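Long-range contacts in trichothecene 3-O-acetyltransferase TRI101 (Fusarium sporotrichioides, PDB 2ZBA), which transfers an acetyl group from acetyl-coenzyme A to the 3-hydroxyl group of trichothecene mycotoxins during their biosynthesis, T-2 toxin being among the products of the pathway: residues Trp64-Val69 and Pro142-Leu146; Val301-Met307 and Leu351-Gln356; Gln318-Tyr322 and Ser372-Asp376. All blocks are in the same frame, centred on the assembly; numbering follows the deposited sequence.

Contact 1: residues Trp64-Val69 and Pro142-Leu146; sequences WVAGQV and PKPVL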
loop_
_atom_site.group_PDB
_atom_site.type_symbol
_atom_site.label_atom_id
_atom_site.label_comp_id
_atom_site.label_asym_id
_atom_site.label_seq_id
_atom_site.Cartn_x
_atom_site.Cartn_y
_atom_site.Cartn_z
ATOM N N TRP A 64 -12.856 9.916 15.491
ATOM C CA TRP A 64 -13.121 8.828 14.550
ATOM C C TRP A 64 -11.948 7.838 14.322
ATOM O O TRP A 64 -12.169 6.668 13.981
ATOM C CB TRP A 64 -13.641 9.395 13.233
ATOM C CG TRP A 64 -12.678 10.258 12.519
ATOM C CD1 TRP A 64 -12.632 11.623 12.532
ATOM C CD2 TRP A 64 -11.608 9.823 11.666
ATOM N NE1 TRP A 64 -11.597 12.064 11.746
ATOM C CE2 TRP A 64 -10.955 10.983 11.196
ATOM C CE3 TRP A 64 -11.152 8.565 11.233
ATOM C CZ2 TRP A 64 -9.867 10.925 10.316
ATOM C CZ3 TRP A 64 -10.055 8.510 10.370
ATOM C CH2 TRP A 64 -9.428 9.682 9.923
ATOM N N VAL A 65 -10.710 8.293 14.537
ATOM C CA VAL A 65 -9.541 7.414 14.361
ATOM C C VAL A 65 -9.635 6.195 15.257
ATOM O O VAL A 65 -9.101 5.142 14.926
ATOM C CB VAL A 65 -8.190 8.149 14.562
ATOM C CG1 VAL A 65 -8.151 9.364 13.671
ATOM C CG2 VAL A 65 -7.951 8.530 16.051
ATOM N N ALA A 66 -10.368 6.352 16.364
ATOM C CA ALA A 66 -10.568 5.317 17.375
ATOM C C ALA A 66 -11.800 4.446 17.087
ATOM O O ALA A 66 -12.085 3.498 17.843
ATOM C CB ALA A 66 -10.692 5.958 18.757
ATOM N N GLY A 67 -12.496 4.753 15.985
ATOM C CA GLY A 67 -13.726 4.077 15.609
ATOM C C GLY A 67 -13.546 2.703 15.005
ATOM O O GLY A 67 -12.441 2.127 15.011
ATOM N N GLN A 68 -14.653 2.183 14.478
ATOM C CA GLN A 68 -14.708 0.867 13.855
ATOM C C GLN A 68 -15.571 0.945 12.589
ATOM O O GLN A 68 -16.462 1.788 12.486
ATOM C CB GLN A 68 -15.274 -0.180 14.837
ATOM C CG GLN A 68 -16.744 0.029 15.169
ATOM C CD GLN A 68 -17.315 -0.971 16.142
ATOM O OE1 GLN A 68 -17.445 -2.157 15.839
ATOM N NE2 GLN A 68 -17.712 -0.480 17.312
ATOM N N VAL A 69 -15.302 0.056 11.637
ATOM C CA VAL A 69 -16.067 -0.018 10.406
ATOM C C VAL A 69 -17.245 -0.992 10.585
ATOM O O VAL A 69 -17.087 -2.126 11.031
ATOM C CB VAL A 69 -15.160 -0.386 9.199
ATOM C CG1 VAL A 69 -15.974 -0.540 7.889
ATOM C CG2 VAL A 69 -14.052 0.673 9.010
ATOM N N PRO A 142 -15.568 -7.089 15.721
ATOM C CA PRO A 142 -15.058 -5.729 15.526
ATOM C C PRO A 142 -14.083 -5.611 14.352
ATOM O O PRO A 142 -13.299 -6.538 14.069
ATOM C CB PRO A 142 -14.358 -5.415 16.853
ATOM C CG PRO A 142 -15.001 -6.321 17.842
ATOM C CD PRO A 142 -15.305 -7.579 17.086
ATOM N N LYS A 143 -14.171 -4.478 13.670
ATOM C CA LYS A 143 -13.303 -4.154 12.554
ATOM C C LYS A 143 -12.751 -2.735 12.769
ATOM O O LYS A 143 -13.221 -1.778 12.153
ATOM C CB LYS A 143 -14.110 -4.260 11.260
ATOM C CG LYS A 143 -13.318 -4.234 9.981
ATOM C CD LYS A 143 -14.259 -4.272 8.767
ATOM C CE LYS A 143 -14.652 -5.694 8.379
ATOM N NZ LYS A 143 -15.528 -5.678 7.153
ATOM N N PRO A 144 -11.757 -2.593 13.671
ATOM C CA PRO A 144 -11.250 -1.257 13.990
ATOM C C PRO A 144 -10.630 -0.578 12.773
ATOM O O PRO A 144 -10.130 -1.245 11.872
ATOM C CB PRO A 144 -10.183 -1.525 15.061
ATOM C CG PRO A 144 -10.477 -2.910 15.582
ATOM C CD PRO A 144 -11.050 -3.651 14.419
ATOM N N VAL A 145 -10.700 0.741 12.756
ATOM C CA VAL A 145 -10.141 1.589 11.696
ATOM C C VAL A 145 -8.594 1.519 11.728
ATOM O O VAL A 145 -7.931 1.410 10.686
ATOM C CB VAL A 145 -10.680 3.038 11.867
ATOM C CG1 VAL A 145 -9.890 4.077 11.047
ATOM C CG2 VAL A 145 -12.157 3.094 11.523
ATOM N N LEU A 146 -8.042 1.534 12.942
ATOM C CA LEU A 146 -6.602 1.598 13.143
ATOM C C LEU A 146 -6.227 0.750 14.354
ATOM O O LEU A 146 -6.876 0.827 15.396
ATOM C CB LEU A 146 -6.184 3.067 13.331
ATOM C CG LEU A 146 -4.720 3.497 13.124
ATOM C CD1 LEU A 146 -4.311 3.490 11.647
ATOM C CD2 LEU A 146 -4.484 4.900 13.719
HETATM O O HOH W 1 -9.805 2.738 15.487
HETATM O O HOH W 2 -17.081 -3.430 13.579
#
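Gln68 and Pro144 face each other as a single antiparallel, non-hydrogen-bonded bridge, their CA atoms 4.1 Å apart, with one nearly straight backbone bond to either side: Val145 N donates to Gly67 O at 3.2 Å, and Val69 N to Lys143 O at 2.8 Å. Lys143 O also receives a longer CA-H contact from Gln68. Val145 points into the Trp64-Val69 segment and fills the bend between its 3-10 turn and its strand. With CG1 anti to the backbone N (chi1 165°), Val145 CG2 is turned over the backbone of Gly67, 3.6 Å from Gly67 O, and meets Val69 CG2 at 4.0 Å, these two side chains crossing at about a right angle. Val145 CG1 extends to the edge of the Trp64 indole, near the ring plane, while one face of the indole is lined by CG1 of the adjacent Val65. This is a junction within the N-terminal acyltransferase domain of a BAHD enzyme: it joins the start of strand 68-72, an outermost strand of a small antiparallel sheet, to the chain about to enter strand 146-153 of the five-stranded sheet. Farther along, the aliphatic part of Lys143 lies obliquely across Val69, CD 4.0 Å from Val69 CB, and its bend at chi3 (-85°) carries NZ off to the carbonyl of Leu26. Water 2 accepts from Lys143 N and donates to Gln68 OE1, at 2.6 Å, and to Val69 O, tying side chain and backbone across the gap; Gln68 NE2 turns instead to Pro86 O. At the other end water 1 lies against Val65 O and Gly67 O, and receives a weak bond from Leu146 N.

Contact 2: residues Val301-Met307 and Leu351-Gln356; sequences VDMRGPM and LRRRTQ. With COA (coenzyme A), chain E.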
loop_
_atom_site.group_PDB
_atom_site.type_symbol
_atom_site.label_atom_id
_atom_site.label_comp_id
_atom_site.label_asym_id
_atom_site.label_seq_id
_atom_site.Cartn_x
_atom_site.Cartn_y
_atom_site.Cartn_z
ATOM N N VAL A 301 -2.537 4.430 -8.003
ATOM C CA VAL A 301 -2.335 5.864 -8.170
ATOM C C VAL A 301 -3.097 6.577 -7.063
ATOM O O VAL A 301 -4.295 6.386 -6.894
ATOM C CB VAL A 301 -2.708 6.391 -9.639
ATOM C CG1 VAL A 301 -4.011 5.803 -10.153
ATOM C CG2 VAL A 301 -2.757 7.925 -9.683
ATOM N N ASP A 302 -2.372 7.365 -6.277
ATOM C CA ASP A 302 -2.986 8.320 -5.380
ATOM C C ASP A 302 -3.826 9.348 -6.164
ATOM O O ASP A 302 -3.292 10.103 -6.981
ATOM C CB ASP A 302 -1.875 9.020 -4.586
ATOM C CG ASP A 302 -2.396 10.072 -3.644
ATOM O OD1 ASP A 302 -3.605 10.089 -3.382
ATOM O OD2 ASP A 302 -1.574 10.891 -3.167
HETATM N N MSE A 303 -5.129 9.398 -5.872
HETATM C CA MSE A 303 -6.042 10.324 -6.556
HETATM C C MSE A 303 -6.187 11.693 -5.896
HETATM O O MSE A 303 -6.962 12.511 -6.368
HETATM C CB MSE A 303 -7.432 9.701 -6.749
HETATM C CG MSE A 303 -7.485 8.676 -7.872
HETATM SE SE MSE A 303 -6.777 9.418 -9.498
HETATM C CE MSE A 303 -8.157 10.889 -9.762
ATOM N N ARG A 304 -5.453 11.949 -4.810
ATOM C CA ARG A 304 -5.597 13.216 -4.072
ATOM C C ARG A 304 -5.228 14.445 -4.918
ATOM O O ARG A 304 -6.014 15.364 -5.030
ATOM C CB ARG A 304 -4.786 13.191 -2.767
ATOM C CG ARG A 304 -5.435 12.439 -1.627
ATOM C CD ARG A 304 -4.359 11.940 -0.654
ATOM N NE ARG A 304 -4.962 11.175 0.426
ATOM C CZ ARG A 304 -5.369 9.912 0.327
ATOM N NH1 ARG A 304 -5.213 9.237 -0.796
ATOM N NH2 ARG A 304 -5.917 9.322 1.373
ATOM N N GLY A 305 -4.038 14.436 -5.518
ATOM C CA GLY A 305 -3.582 15.492 -6.435
ATOM C C GLY A 305 -4.521 15.813 -7.595
ATOM O O GLY A 305 -5.067 16.918 -7.662
ATOM N N PRO A 306 -4.738 14.840 -8.502
ATOM C CA PRO A 306 -5.686 14.996 -9.599
ATOM C C PRO A 306 -7.108 15.411 -9.171
ATOM O O PRO A 306 -7.751 16.195 -9.875
ATOM C CB PRO A 306 -5.686 13.605 -10.259
ATOM C CG PRO A 306 -4.349 13.033 -9.926
ATOM C CD PRO A 306 -4.056 13.531 -8.548
HETATM N N MSE A 307 -7.601 14.910 -8.034
HETATM C CA MSE A 307 -8.945 15.302 -7.551
HETATM C C MSE A 307 -9.029 16.714 -6.962
HETATM O O MSE A 307 -10.125 17.224 -6.720
HETATM C CB MSE A 307 -9.490 14.311 -6.510
HETATM C CG MSE A 307 -10.029 12.998 -7.057
HETATM SE SE MSE A 307 -11.273 13.116 -8.603
HETATM C CE MSE A 307 -12.426 14.256 -7.980
ATOM N N LEU A 351 -7.480 10.527 -15.469
ATOM C CA LEU A 351 -7.529 9.922 -14.125
ATOM C C LEU A 351 -8.783 10.345 -13.365
ATOM O O LEU A 351 -9.471 9.510 -12.748
ATOM C CB LEU A 351 -6.296 10.294 -13.290
ATOM C CG LEU A 351 -4.942 9.697 -13.683
ATOM C CD1 LEU A 351 -3.834 10.306 -12.854
ATOM C CD2 LEU A 351 -4.978 8.200 -13.525
ATOM N N ARG A 352 -9.052 11.653 -13.385
ATOM C CA ARG A 352 -10.267 12.210 -12.788
ATOM C C ARG A 352 -11.552 11.602 -13.308
ATOM O O ARG A 352 -12.422 11.191 -12.526
ATOM C CB ARG A 352 -10.317 13.705 -13.017
ATOM C CG ARG A 352 -9.859 14.454 -11.832
ATOM C CD ARG A 352 -10.235 15.883 -11.936
ATOM N NE ARG A 352 -9.047 16.672 -12.168
ATOM C CZ ARG A 352 -8.608 17.040 -13.354
ATOM N NH1 ARG A 352 -9.288 16.712 -14.442
ATOM N NH2 ARG A 352 -7.502 17.759 -13.440
ATOM N N ARG A 353 -11.666 11.572 -14.633
ATOM C CA ARG A 353 -12.829 11.009 -15.322
ATOM C C ARG A 353 -13.069 9.549 -14.937
ATOM O O ARG A 353 -14.163 9.177 -14.564
ATOM C CB ARG A 353 -12.693 11.143 -16.855
ATOM C CG ARG A 353 -13.893 10.556 -17.629
ATOM C CD ARG A 353 -15.225 11.245 -17.252
ATOM N NE ARG A 353 -16.360 10.665 -17.994
ATOM C CZ ARG A 353 -17.544 11.237 -18.189
ATOM N NH1 ARG A 353 -17.825 12.462 -17.725
ATOM N NH2 ARG A 353 -18.468 10.569 -18.869
ATOM N N ARG A 354 -12.027 8.732 -15.027
ATOM C CA ARG A 354 -12.118 7.312 -14.701
ATOM C C ARG A 354 -12.537 7.105 -13.227
ATOM O O ARG A 354 -13.292 6.180 -12.917
ATOM C CB ARG A 354 -10.776 6.622 -14.991
ATOM C CG ARG A 354 -10.406 6.503 -16.509
ATOM C CD ARG A 354 -9.027 5.861 -16.713
ATOM N NE ARG A 354 -8.954 4.589 -15.995
ATOM C CZ ARG A 354 -8.152 4.336 -14.962
ATOM N NH1 ARG A 354 -7.284 5.257 -14.520
ATOM N NH2 ARG A 354 -8.231 3.155 -14.351
ATOM N N THR A 355 -12.042 7.966 -12.336
ATOM C CA THR A 355 -12.277 7.847 -10.890
ATOM C C THR A 355 -13.698 8.278 -10.546
ATOM O O THR A 355 -14.406 7.598 -9.787
ATOM C CB THR A 355 -11.225 8.655 -10.079
ATOM O OG1 THR A 355 -9.918 8.107 -10.312
ATOM C CG2 THR A 355 -11.488 8.594 -8.569
ATOM N N GLN A 356 -14.113 9.403 -11.123
ATOM C CA GLN A 356 -15.484 9.904 -10.971
ATOM C C GLN A 356 -16.476 8.954 -11.618
ATOM O O GLN A 356 -17.578 8.798 -11.108
ATOM C CB GLN A 356 -15.645 11.305 -11.583
ATOM C CG GLN A 356 -14.831 12.400 -10.854
ATOM C CD GLN A 356 -15.153 13.787 -11.370
ATOM O OE1 GLN A 356 -16.208 14.377 -11.042
ATOM N NE2 GLN A 356 -14.257 14.317 -12.205
HETATM N N1A COA E . 9.862 17.090 -16.442
HETATM C C2A COA E . 10.818 16.198 -15.984
HETATM N N3A COA E . 10.577 15.475 -14.824
HETATM C C4A COA E . 9.410 15.630 -14.135
HETATM C C5A COA E . 8.446 16.530 -14.586
HETATM C C6A COA E . 8.678 17.268 -15.754
HETATM N N6A COA E . 7.815 18.210 -16.145
HETATM N N7A COA E . 7.407 16.486 -13.720
HETATM C C8A COA E . 7.694 15.592 -12.743
HETATM N N9A COA E . 8.929 15.048 -12.988
HETATM C C1B COA E . 9.579 13.951 -12.236
HETATM C C2B COA E . 10.069 14.413 -10.868
HETATM O O2B COA E . 11.365 14.967 -10.952
HETATM C C3B COA E . 9.987 13.128 -10.065
HETATM O O3B COA E . 10.989 12.280 -10.561
HETATM P P3B COA E . 12.035 11.428 -9.677
HETATM O O7A COA E . 11.256 10.761 -8.562
HETATM O O8A COA E . 13.059 12.331 -9.047
HETATM O O9A COA E . 12.602 10.433 -10.639
HETATM C C4B COA E . 8.713 12.510 -10.604
HETATM O O4B COA E . 8.674 12.881 -11.972
HETATM C C5B COA E . 7.419 12.945 -9.935
HETATM O O5B COA E . 6.373 12.407 -10.736
HETATM P P1A COA E . 5.021 11.831 -10.072
HETATM O O1A COA E . 4.332 12.883 -9.262
HETATM O O2A COA E . 4.125 11.160 -11.086
HETATM O O3A COA E . 5.484 10.741 -8.954
HETATM P P2A COA E . 6.091 9.269 -9.218
HETATM O O4A COA E . 7.284 9.119 -8.299
HETATM O O5A COA E . 6.384 8.936 -10.660
HETATM O O6A COA E . 4.943 8.250 -8.753
HETATM C CBP COA E . 2.799 7.168 -8.922
HETATM C CCP COA E . 3.959 7.812 -9.678
HETATM C CDP COA E . 3.247 5.754 -8.555
HETATM C CEP COA E . 1.568 7.139 -9.844
HETATM C CAP COA E . 2.532 7.989 -7.657
HETATM O OAP COA E . 2.151 9.314 -8.000
HETATM C C9P COA E . 1.493 7.414 -6.722
HETATM O O9P COA E . 0.141 7.673 -6.961
HETATM N N8P COA E . 1.892 6.716 -5.657
HETATM C C7P COA E . 0.923 6.133 -4.733
HETATM C C6P COA E . 0.388 4.782 -5.209
HETATM C C5P COA E . -0.589 4.228 -4.185
HETATM O O5P COA E . -1.739 4.715 -4.054
HETATM N N4P COA E . -0.174 3.208 -3.442
HETATM C C3P COA E . -0.682 3.065 -2.079
HETATM C C2P COA E . -1.442 1.759 -1.866
HETATM S S1P COA E . -2.773 1.847 -0.629
#
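Behind the coenzyme A pocket, Val301, Met303 and Pro306 pack against Leu351 and Thr355 of helix 348-363, while the backbone of the intervening Asp302 meets the cofactor. The backbone N of Asp302 donates to O9P of the pantetheine arm at 2.6 Å, so the end of the strand lies between cofactor and helix. Met303, a selenomethionine, reaches the helix with its whole outer chain. The chain is bent at both chi2 and chi3, which curls CE back toward the helix and leaves it 3.3 Å from Thr355 OG1 and 3.5 Å from Leu351 O, with SE lying over Leu351 CB. The Thr355 hydroxyl meets it tip to tip; it donates to Leu351 O, one turn back in its own helix, on the opposite face of that carbonyl from Thr355 N, and is also bonded to Asn319 ND2. In the fold, this is a layer of helix upon sheet: strand 294-302, in the mixed sheet of the C-terminal half, ends here and runs through a turn into a short, weakly bonded helix at about 304-307. Asp302 OD1 makes a capping bond, accepting from Arg304 N, and is met from the opposite face of the carboxylate by Arg304 NH1 in a salt bridge; Arg304 NH1 has a second acidic partner in Asp169. Leu351 CD1 touches both Pro306 CG, at 4.0 Å, and Val301 CG2, at 4.1 Å, crossing both side chains at a slant. Toward the surface, Arg352 NE donates to Pro306 O at 2.7 Å, the bond bent to 138° at the hydrogen and the carbonyl oxygen 20° out of the guanidinium plane. Arg352 NH1 forms a salt bridge with Asp349, a second hold on the guanidinium, and the SE of selenomethionine Met307 rests against Arg352 CG at 3.8 Å.

Contact 3: residues Gln318-Tyr322 and Ser372-Asp376; sequences QNMTY and SLTAD. With CA (calcium ion), chain H; ZBA (12,13-Epoxytrichothec-9-ene-3,4,8,15-tetrol-4,15-diacetate-8-isovalerate), chain F.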
loop_
_atom_site.group_PDB
_atom_site.type_symbol
_atom_site.label_atom_id
_atom_site.label_comp_id
_atom_site.label_asym_id
_atom_site.label_seq_id
_atom_site.Cartn_x
_atom_site.Cartn_y
_atom_site.Cartn_z
ATOM N N GLN A 318 -7.941 6.445 -4.192
ATOM C CA GLN A 318 -6.956 5.720 -4.954
ATOM C C GLN A 318 -7.677 5.206 -6.189
ATOM O O GLN A 318 -8.904 5.036 -6.164
ATOM C CB GLN A 318 -6.480 4.546 -4.099
ATOM C CG GLN A 318 -5.364 3.700 -4.669
ATOM C CD GLN A 318 -4.929 2.612 -3.697
ATOM O OE1 GLN A 318 -3.871 2.724 -3.068
ATOM N NE2 GLN A 318 -5.758 1.574 -3.540
ATOM N N ASN A 319 -6.927 5.003 -7.268
ATOM C CA ASN A 319 -7.392 4.232 -8.407
ATOM C C ASN A 319 -6.178 3.478 -8.927
ATOM O O ASN A 319 -5.132 3.466 -8.271
ATOM C CB ASN A 319 -7.974 5.175 -9.474
ATOM C CG ASN A 319 -8.993 4.494 -10.378
ATOM O OD1 ASN A 319 -9.020 3.269 -10.501
ATOM N ND2 ASN A 319 -9.833 5.297 -11.024
HETATM N N MSE A 320 -6.304 2.851 -10.089
HETATM C CA MSE A 320 -5.199 2.185 -10.723
HETATM C C MSE A 320 -5.184 2.613 -12.182
HETATM O O MSE A 320 -6.195 3.065 -12.727
HETATM C CB MSE A 320 -5.325 0.660 -10.592
HETATM C CG MSE A 320 -5.291 0.117 -9.129
HETATM SE SE MSE A 320 -4.985 -1.802 -9.070
HETATM C CE MSE A 320 -3.095 -1.818 -8.527
ATOM N N THR A 321 -4.034 2.490 -12.816
ATOM C CA THR A 321 -3.976 2.566 -14.260
ATOM C C THR A 321 -3.719 1.138 -14.774
ATOM O O THR A 321 -3.049 0.320 -14.109
ATOM C CB THR A 321 -2.926 3.604 -14.767
ATOM O OG1 THR A 321 -1.603 3.206 -14.380
ATOM C CG2 THR A 321 -3.232 5.010 -14.206
ATOM N N TYR A 322 -4.257 0.845 -15.949
ATOM C CA TYR A 322 -4.193 -0.491 -16.525
ATOM C C TYR A 322 -3.509 -0.479 -17.875
ATOM O O TYR A 322 -3.684 0.437 -18.673
ATOM C CB TYR A 322 -5.597 -1.068 -16.628
ATOM C CG TYR A 322 -6.316 -1.048 -15.301
ATOM C CD1 TYR A 322 -6.058 -2.021 -14.332
ATOM C CD2 TYR A 322 -7.226 -0.029 -14.990
ATOM C CE1 TYR A 322 -6.713 -1.983 -13.076
ATOM C CE2 TYR A 322 -7.879 0.007 -13.748
ATOM C CZ TYR A 322 -7.624 -0.976 -12.805
ATOM O OH TYR A 322 -8.277 -0.934 -11.590
ATOM N N SER A 372 -13.974 -4.528 -8.509
ATOM C CA SER A 372 -12.660 -4.688 -7.890
ATOM C C SER A 372 -11.599 -3.922 -8.673
ATOM O O SER A 372 -11.601 -3.928 -9.894
ATOM C CB SER A 372 -12.288 -6.171 -7.820
ATOM O OG SER A 372 -10.925 -6.348 -7.509
ATOM N N LEU A 373 -10.670 -3.296 -7.960
ATOM C CA LEU A 373 -9.521 -2.637 -8.607
ATOM C C LEU A 373 -8.651 -3.565 -9.459
ATOM O O LEU A 373 -7.950 -3.106 -10.348
ATOM C CB LEU A 373 -8.660 -1.874 -7.590
ATOM C CG LEU A 373 -9.244 -0.568 -7.038
ATOM C CD1 LEU A 373 -8.217 0.162 -6.142
ATOM C CD2 LEU A 373 -9.715 0.339 -8.133
ATOM N N THR A 374 -8.718 -4.869 -9.206
ATOM C CA THR A 374 -7.932 -5.841 -9.974
ATOM C C THR A 374 -8.868 -6.865 -10.646
ATOM O O THR A 374 -8.510 -8.018 -10.823
ATOM C CB THR A 374 -6.850 -6.548 -9.068
ATOM O OG1 THR A 374 -7.497 -7.265 -8.017
ATOM C CG2 THR A 374 -5.905 -5.532 -8.421
ATOM N N ALA A 375 -10.073 -6.421 -11.031
ATOM C CA ALA A 375 -11.115 -7.309 -11.573
ATOM C C ALA A 375 -10.662 -8.211 -12.728
ATOM O O ALA A 375 -11.010 -9.402 -12.752
ATOM C CB ALA A 375 -12.364 -6.506 -11.959
ATOM N N ASP A 376 -9.853 -7.667 -13.645
ATOM C CA ASP A 376 -9.394 -8.393 -14.829
ATOM C C ASP A 376 -7.948 -8.914 -14.753
ATOM O O ASP A 376 -7.413 -9.398 -15.748
ATOM C CB ASP A 376 -9.542 -7.524 -16.082
ATOM C CG ASP A 376 -10.985 -7.209 -16.412
ATOM O OD1 ASP A 376 -11.911 -7.704 -15.718
ATOM O OD2 ASP A 376 -11.191 -6.437 -17.372
HETATM CA CA CA H . -13.819 -6.634 -17.049
HETATM O O18 ZBA F . -4.851 -8.574 -4.780
HETATM C C44 ZBA F . -5.715 -8.401 -3.957
HETATM C C45 ZBA F . -7.109 -8.912 -4.013
HETATM C C46 ZBA F . -7.675 -9.377 -2.731
HETATM C C48 ZBA F . -7.142 -10.488 -1.978
HETATM C C47 ZBA F . -8.867 -8.774 -2.078
HETATM O O17 ZBA F . -5.446 -7.686 -2.864
HETATM C C31 ZBA F . -4.236 -6.875 -2.760
HETATM C C30 ZBA F . -4.289 -5.695 -3.717
HETATM C C32 ZBA F . -4.090 -6.550 -1.307
HETATM C C39 ZBA F . -3.972 -7.742 -0.408
HETATM C C33 ZBA F . -4.047 -5.303 -0.890
HETATM C C34 ZBA F . -4.077 -4.124 -1.798
HETATM O O10 ZBA F . -2.679 -3.749 -2.098
HETATM C C29 ZBA F . -4.829 -4.328 -3.165
HETATM C C38 ZBA F . -6.345 -4.430 -2.888
HETATM O O12 ZBA F . -6.993 -5.167 -3.952
HETATM C C40 ZBA F . -8.304 -4.984 -4.098
HETATM C C41 ZBA F . -8.860 -5.862 -5.171
HETATM O O13 ZBA F . -8.945 -4.249 -3.489
HETATM C C28 ZBA F . -4.517 -3.096 -4.157
HETATM C C37 ZBA F . -5.343 -3.210 -5.468
HETATM C C35 ZBA F . -2.994 -3.065 -4.382
HETATM C C25 ZBA F . -2.465 -2.694 -3.056
HETATM C C36 ZBA F . -2.237 -3.684 -5.440
HETATM O O11 ZBA F . -2.448 -2.263 -5.432
HETATM C C27 ZBA F . -4.668 -1.692 -3.413
HETATM C C26 ZBA F . -3.267 -1.420 -2.890
HETATM O O16 ZBA F . -3.214 -0.968 -1.561
HETATM O O14 ZBA F . -5.100 -0.555 -4.222
HETATM O O HOH W 3 -16.076 -6.340 -18.025
#
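The phenol ring of Tyr322 meets Leu373 edge-on: Leu373 O lies in the ring plane, accepts a short hydrogen bond of 2.5 Å from Tyr322 OH, and sits 3.2 Å from the neighbouring CE1. The ring of His219 stacks with the phenol, and Gln220 NE2 is hydrogen-bonded to both Tyr322 OH and Asn319 OD1. The second flat group, the Asn319 amide, presents that same OD1 to Leu373 CD2 at 3.8 Å. The other Leu373 branch, CD1, lies 3.8 Å from Gln318 NE2. Met320, a selenomethionine, packs on Leu373 as well, SE 3.5 Å from Leu373 O and lying also against Thr374 CG2; its chi2 is near extended, and the bend at chi3 (104°) turns CE to the substrate, 3.2 Å from O11, the epoxide oxygen of T-2 toxin. Ser372 and Thr374 border the acetyl methyl C41 of the toxin, and Ser372 OG accepts from Thr374 N in an ST turn. Gln318 lies between toxin and coenzyme A. Past the turn, Asp376 chelates a calcium ion through both carboxylate oxygens, OD1 at 2.6 Å from the metal, with Asp218, Ile221 and water 3 among the other ligands. Strand 318-326, an outermost strand of the seven-stranded sheet, thus lies with strand 294-302 on one flank, helix 348-363 packed over Asn319 and Tyr322, and the loop before strand 383-387 folded against it.

Overall arrangement
From the N terminus, contact 1 comes first and closes within the N-terminal domain, bringing residues 64-69 and 142-146 together around a 72-residue excursion before either other contact opens. Contacts 2 and 3 then cross along the chain: 301-307, 318-322, 351-356 and 372-376 alternate between them, so the two closures overlap along the chain. They touch directly, Val301 N pairing with Asn319 O between adjacent strands and Arg354 NH2 approaching Met320 O at 2.6 Å, and their centres are about 12 Å apart. Together they tie two sheet strands, helix 348-363 and the calcium-binding loop around the coenzyme A and toxin sites. Contact 1 stands apart, its centre about 26 Å from that of contact 2.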